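Local coordinates for MHC class I protein (PDB 6LUP) that probably presents peptides to T cells on the nurse shark cell surface, as classical MHC class I molecules do, at residues 32-44 and 57-69. Sequence-based numbering, arbitrary orientation.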
loop_
_atom_site.group_PDB
_atom_site.type_symbol
_atom_site.label_atom_id
_atom_site.label_comp_id
_atom_site.label_asym_id
_atom_site.label_seq_id
_atom_site.Cartn_x
_atom_site.Cartn_y
_atom_site.Cartn_z
ATOM N N PHE A 32 5.273 9.188 2.979
ATOM C CA PHE A 32 6.005 10.446 3.143
ATOM C C PHE A 32 7.522 10.314 3.029
ATOM O O PHE A 32 8.202 11.284 2.721
ATOM C CB PHE A 32 5.579 11.177 4.430
ATOM C CG PHE A 32 6.154 10.597 5.696
ATOM C CD1 PHE A 32 5.703 9.380 6.196
ATOM C CD2 PHE A 32 7.125 11.297 6.416
ATOM C CE1 PHE A 32 6.231 8.851 7.367
ATOM C CE2 PHE A 32 7.651 10.778 7.594
ATOM C CZ PHE A 32 7.205 9.551 8.069
ATOM N N VAL A 33 8.045 9.114 3.273
ATOM C CA VAL A 33 9.479 8.850 3.127
ATOM C C VAL A 33 9.745 7.532 2.395
ATOM O O VAL A 33 8.871 6.662 2.300
ATOM C CB VAL A 33 10.257 8.887 4.474
ATOM C CG1 VAL A 33 10.344 10.308 5.016
ATOM C CG2 VAL A 33 9.651 7.944 5.512
ATOM N N GLN A 34 10.958 7.407 1.869
ATOM C CA GLN A 34 11.391 6.215 1.155
ATOM C C GLN A 34 12.889 6.062 1.343
ATOM O O GLN A 34 13.620 7.053 1.437
ATOM C CB GLN A 34 11.050 6.327 -0.338
ATOM C CG GLN A 34 11.325 5.075 -1.173
ATOM C CD GLN A 34 12.750 4.983 -1.719
ATOM O OE1 GLN A 34 13.518 5.948 -1.686
ATOM N NE2 GLN A 34 13.108 3.806 -2.223
ATOM N N TYR A 35 13.332 4.812 1.399
ATOM C CA TYR A 35 14.741 4.466 1.372
ATOM C C TYR A 35 14.924 3.187 0.554
ATOM O O TYR A 35 14.080 2.286 0.609
ATOM C CB TYR A 35 15.238 4.260 2.801
ATOM C CG TYR A 35 16.684 3.841 2.923
ATOM C CD1 TYR A 35 17.063 2.514 2.736
ATOM C CD2 TYR A 35 17.669 4.766 3.259
ATOM C CE1 TYR A 35 18.386 2.124 2.855
ATOM C CE2 TYR A 35 18.993 4.384 3.386
ATOM C CZ TYR A 35 19.345 3.061 3.183
ATOM O OH TYR A 35 20.656 2.668 3.305
ATOM N N ASP A 36 16.013 3.113 -0.208
ATOM C CA ASP A 36 16.410 1.852 -0.850
ATOM C C ASP A 36 17.919 1.639 -0.875
ATOM O O ASP A 36 18.690 2.582 -0.716
ATOM C CB ASP A 36 15.795 1.689 -2.252
ATOM C CG ASP A 36 16.319 2.696 -3.245
ATOM O OD1 ASP A 36 17.503 2.608 -3.624
ATOM O OD2 ASP A 36 15.541 3.573 -3.664
ATOM N N SER A 37 18.316 0.388 -1.092
ATOM C CA SER A 37 19.717 -0.038 -1.048
ATOM C C SER A 37 20.565 0.394 -2.249
ATOM O O SER A 37 21.771 0.151 -2.268
ATOM C CB SER A 37 19.799 -1.556 -0.868
ATOM O OG SER A 37 18.900 -2.213 -1.743
ATOM N N ASP A 38 19.938 1.019 -3.246
ATOM C CA ASP A 38 20.675 1.596 -4.369
ATOM C C ASP A 38 21.114 3.029 -4.047
ATOM O O ASP A 38 22.304 3.345 -4.102
ATOM C CB ASP A 38 19.850 1.555 -5.662
ATOM C CG ASP A 38 19.539 0.133 -6.124
ATOM O OD1 ASP A 38 20.366 -0.777 -5.891
ATOM O OD2 ASP A 38 18.462 -0.073 -6.732
ATOM N N ARG A 39 20.154 3.882 -3.699
ATOM C CA ARG A 39 20.442 5.279 -3.377
ATOM C C ARG A 39 21.030 5.434 -1.974
ATOM O O ARG A 39 21.805 6.358 -1.724
ATOM C CB ARG A 39 19.185 6.134 -3.511
ATOM C CG ARG A 39 19.478 7.602 -3.750
ATOM C CD ARG A 39 18.364 8.487 -3.232
ATOM N NE ARG A 39 18.791 9.885 -3.169
ATOM C CZ ARG A 39 18.324 10.854 -3.954
ATOM N NH1 ARG A 39 17.399 10.591 -4.871
ATOM N NH2 ARG A 39 18.779 12.095 -3.812
ATOM N N LYS A 40 20.635 4.538 -1.070
ATOM C CA LYS A 40 21.152 4.477 0.312
ATOM C C LYS A 40 20.942 5.753 1.140
ATOM O O LYS A 40 21.745 6.081 2.018
ATOM C CB LYS A 40 22.629 4.057 0.325
ATOM C CG LYS A 40 22.923 2.725 -0.351
ATOM C CD LYS A 40 24.333 2.252 -0.011
ATOM C CE LYS A 40 24.877 1.287 -1.053
ATOM N NZ LYS A 40 24.169 -0.024 -1.045
ATOM N N GLU A 41 19.852 6.462 0.858
ATOM C CA GLU A 41 19.475 7.665 1.606
ATOM C C GLU A 41 17.970 7.699 1.833
ATOM O O GLU A 41 17.193 7.276 0.975
ATOM C CB GLU A 41 19.899 8.931 0.866
ATOM C CG GLU A 41 21.396 9.156 0.803
ATOM C CD GLU A 41 21.780 10.348 -0.056
ATOM O OE1 GLU A 41 21.114 10.585 -1.091
ATOM O OE2 GLU A 41 22.757 11.047 0.305
ATOM N N MET A 42 17.560 8.194 2.996
ATOM C CA MET A 42 16.146 8.414 3.257
ATOM C C MET A 42 15.728 9.700 2.556
ATOM O O MET A 42 16.346 10.743 2.751
ATOM C CB MET A 42 15.872 8.508 4.757
ATOM C CG MET A 42 14.401 8.679 5.085
ATOM S SD MET A 42 13.480 7.148 4.857
ATOM C CE MET A 42 13.310 6.621 6.561
ATOM N N ILE A 43 14.693 9.620 1.729
ATOM C CA ILE A 43 14.266 10.773 0.934
ATOM C C ILE A 43 12.784 11.075 1.145
ATOM O O ILE A 43 12.001 10.170 1.432
ATOM C CB ILE A 43 14.566 10.574 -0.571
ATOM C CG1 ILE A 43 13.772 9.386 -1.143
ATOM C CG2 ILE A 43 16.069 10.396 -0.794
ATOM C CD1 ILE A 43 13.737 9.314 -2.657
ATOM N N PRO A 44 12.395 12.354 1.017
ATOM C CA PRO A 44 10.978 12.716 1.123
ATOM C C PRO A 44 10.168 12.269 -0.082
ATOM O O PRO A 44 10.653 12.307 -1.215
ATOM C CB PRO A 44 11.000 14.245 1.192
ATOM C CG PRO A 44 12.296 14.639 0.579
ATOM C CD PRO A 44 13.262 13.536 0.886
ATOM N N TYR A 57 17.473 15.777 10.557
ATOM C CA TYR A 57 16.441 14.773 10.395
ATOM C C TYR A 57 16.792 13.752 9.304
ATOM O O TYR A 57 16.703 12.543 9.525
ATOM C CB TYR A 57 15.098 15.435 10.086
ATOM C CG TYR A 57 13.987 14.444 9.850
ATOM C CD1 TYR A 57 13.783 13.882 8.589
ATOM C CD2 TYR A 57 13.140 14.065 10.886
ATOM C CE1 TYR A 57 12.765 12.967 8.367
ATOM C CE2 TYR A 57 12.118 13.153 10.678
ATOM C CZ TYR A 57 11.936 12.605 9.417
ATOM O OH TYR A 57 10.923 11.700 9.203
ATOM N N TRP A 58 17.187 14.244 8.136
ATOM C CA TRP A 58 17.490 13.372 7.009
ATOM C C TRP A 58 18.783 12.607 7.213
ATOM O O TRP A 58 18.891 11.449 6.812
ATOM C CB TRP A 58 17.493 14.164 5.705
ATOM C CG TRP A 58 16.164 14.787 5.486
ATOM C CD1 TRP A 58 15.827 16.097 5.671
ATOM C CD2 TRP A 58 14.965 14.113 5.106
ATOM N NE1 TRP A 58 14.496 16.284 5.410
ATOM C CE2 TRP A 58 13.940 15.082 5.059
ATOM C CE3 TRP A 58 14.657 12.784 4.784
ATOM C CZ2 TRP A 58 12.625 14.763 4.698
ATOM C CZ3 TRP A 58 13.350 12.467 4.431
ATOM C CH2 TRP A 58 12.350 13.453 4.397
ATOM N N GLU A 59 19.748 13.250 7.861
ATOM C CA GLU A 59 21.002 12.607 8.208
ATOM C C GLU A 59 20.760 11.423 9.141
ATOM O O GLU A 59 21.258 10.324 8.890
ATOM C CB GLU A 59 21.964 13.621 8.823
ATOM C CG GLU A 59 22.576 14.557 7.792
ATOM C CD GLU A 59 22.931 15.926 8.344
ATOM O OE1 GLU A 59 23.116 16.852 7.520
ATOM O OE2 GLU A 59 23.022 16.090 9.584
ATOM N N ARG A 60 19.973 11.636 10.193
ATOM C CA ARG A 60 19.695 10.571 11.156
ATOM C C ARG A 60 18.840 9.451 10.568
ATOM O O ARG A 60 19.124 8.268 10.786
ATOM C CB ARG A 60 19.037 11.121 12.421
ATOM C CG ARG A 60 18.726 10.044 13.452
ATOM C CD ARG A 60 17.566 10.430 14.346
ATOM N NE ARG A 60 16.413 10.917 13.582
ATOM C CZ ARG A 60 16.004 12.188 13.554
ATOM N NH1 ARG A 60 16.646 13.127 14.250
ATOM N NH2 ARG A 60 14.942 12.517 12.829
ATOM N N GLU A 61 17.787 9.816 9.838
ATOM C CA GLU A 61 16.913 8.811 9.226
ATOM C C GLU A 61 17.676 7.928 8.234
ATOM O O GLU A 61 17.431 6.719 8.158
ATOM C CB GLU A 61 15.683 9.444 8.563
ATOM C CG GLU A 61 14.707 10.117 9.519
ATOM C CD GLU A 61 14.287 9.224 10.674
ATOM O OE1 GLU A 61 13.482 8.289 10.450
ATOM O OE2 GLU A 61 14.760 9.474 11.811
ATOM N N THR A 62 18.608 8.529 7.499
ATOM C CA THR A 62 19.447 7.791 6.560
ATOM C C THR A 62 20.329 6.786 7.312
ATOM O O THR A 62 20.412 5.619 6.931
ATOM C CB THR A 62 20.291 8.747 5.683
ATOM O OG1 THR A 62 19.431 9.452 4.776
ATOM C CG2 THR A 62 21.314 7.987 4.877
ATOM N N GLN A 63 20.954 7.239 8.394
ATOM C CA GLN A 63 21.817 6.385 9.210
ATOM C C GLN A 63 21.074 5.189 9.815
ATOM O O GLN A 63 21.593 4.067 9.828
ATOM C CB GLN A 63 22.491 7.208 10.313
ATOM C CG GLN A 63 23.388 6.403 11.238
ATOM C CD GLN A 63 24.603 5.819 10.532
ATOM O OE1 GLN A 63 25.381 6.541 9.912
ATOM N NE2 GLN A 63 24.773 4.508 10.633
ATOM N N THR A 64 19.865 5.436 10.312
ATOM C CA THR A 64 19.024 4.397 10.891
ATOM C C THR A 64 18.784 3.286 9.864
ATOM O O THR A 64 18.967 2.094 10.152
ATOM C CB THR A 64 17.672 4.986 11.351
ATOM O OG1 THR A 64 17.895 5.972 12.365
ATOM C CG2 THR A 64 16.745 3.906 11.888
ATOM N N LEU A 65 18.387 3.693 8.664
ATOM C CA LEU A 65 18.060 2.751 7.608
ATOM C C LEU A 65 19.305 2.044 7.086
ATOM O O LEU A 65 19.236 0.893 6.648
ATOM C CB LEU A 65 17.286 3.445 6.485
ATOM C CG LEU A 65 15.751 3.461 6.581
ATOM C CD1 LEU A 65 15.168 2.079 6.340
ATOM C CD2 LEU A 65 15.258 4.002 7.916
ATOM N N ARG A 66 20.446 2.726 7.164
ATOM C CA ARG A 66 21.718 2.105 6.819
ATOM C C ARG A 66 22.068 0.960 7.756
ATOM O O ARG A 66 22.722 0.011 7.344
ATOM C CB ARG A 66 22.840 3.136 6.771
ATOM C CG ARG A 66 22.905 3.848 5.434
ATOM C CD ARG A 66 23.723 5.117 5.524
ATOM N NE ARG A 66 23.705 5.845 4.263
ATOM C CZ ARG A 66 24.616 6.741 3.905
ATOM N NH1 ARG A 66 25.637 7.017 4.709
ATOM N NH2 ARG A 66 24.512 7.354 2.734
ATOM N N GLY A 67 21.627 1.053 9.010
ATOM C CA GLY A 67 21.788 -0.035 9.969
ATOM C C GLY A 67 20.857 -1.195 9.657
ATOM O O GLY A 67 21.231 -2.363 9.804
ATOM N N TRP A 68 19.639 -0.872 9.220
ATOM C CA TRP A 68 18.644 -1.888 8.880
ATOM C C TRP A 68 19.014 -2.666 7.617
ATOM O O TRP A 68 18.680 -3.841 7.494
ATOM C CB TRP A 68 17.256 -1.262 8.696
ATOM C CG TRP A 68 16.531 -0.913 9.970
ATOM C CD1 TRP A 68 16.243 0.342 10.431
ATOM C CD2 TRP A 68 15.982 -1.826 10.933
ATOM N NE1 TRP A 68 15.558 0.268 11.624
ATOM C CE2 TRP A 68 15.385 -1.049 11.956
ATOM C CE3 TRP A 68 15.944 -3.220 11.037
ATOM C CZ2 TRP A 68 14.753 -1.619 13.060
ATOM C CZ3 TRP A 68 15.320 -3.789 12.143
ATOM C CH2 TRP A 68 14.732 -2.987 13.139
ATOM N N GLU A 69 19.703 -2.001 6.688
ATOM C CA GLU A 69 19.983 -2.565 5.359
ATOM C C GLU A 69 20.763 -3.888 5.384
ATOM O O GLU A 69 20.295 -4.883 4.816
ATOM C CB GLU A 69 20.670 -1.534 4.456
ATOM C CG GLU A 69 20.971 -2.052 3.055
ATOM C CD GLU A 69 21.715 -1.053 2.185
ATOM O OE1 GLU A 69 21.608 0.174 2.420
ATOM O OE2 GLU A 69 22.409 -1.500 1.249
#
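Y35 lays its ring across the side of L65, whose CB stands over the ring face 3.5 Å from its centroid, only 11° off the normal: a CH-pi contact. With CG anti to the backbone N (chi1 178°), the ring runs across the helix, past L65, and its hydroxyl donates to E69 OE1 (OH to OE1 2.8 Å), meeting that oxygen nearly along its C-O axis. The other carboxylate oxygen of E69 faces K40, whose NZ makes a weak, 3.2 Å salt bridge to OE2 while donating also to S37 O. R66 comes to the same turn side-on, NE and NH2 both donating to the carbonyl oxygen of K40, with NE at 3.0 Å from O and the oxygen in the guanidinium plane. One turn back, T62 OG1 accepts from M42 N (2.9 Å, 160° at the hydrogen) and itself donates to W58 O, which T62 N reaches from the opposite face of the carbonyl plane. M42, bent at chi2, brings CE to 3.5 Å from L65 CD2 and CG against E61 CB. W58 is sandwiched: P44 CD lies over one face of its six-membered ring, Y57 CD1 over the other, while V33 CG1 touches CZ3. The indole NE1 is held by E53 O, and S37 OG by F21 N. Here strand 30-36 and the turn leading to edge strand 43-44 pack against helix 55-82, one wall of the MHC class I groove. E61 turns OE1 to a hydrogen bond with the backbone of the bound peptide, as W68 does with NE1. Polar bonds from the turn and the apolar contacts of Y35, M42 and V33 would probably limit shifts of the helix over the sheet, consistent with a groove wall that sets peptide-binding side chains in place.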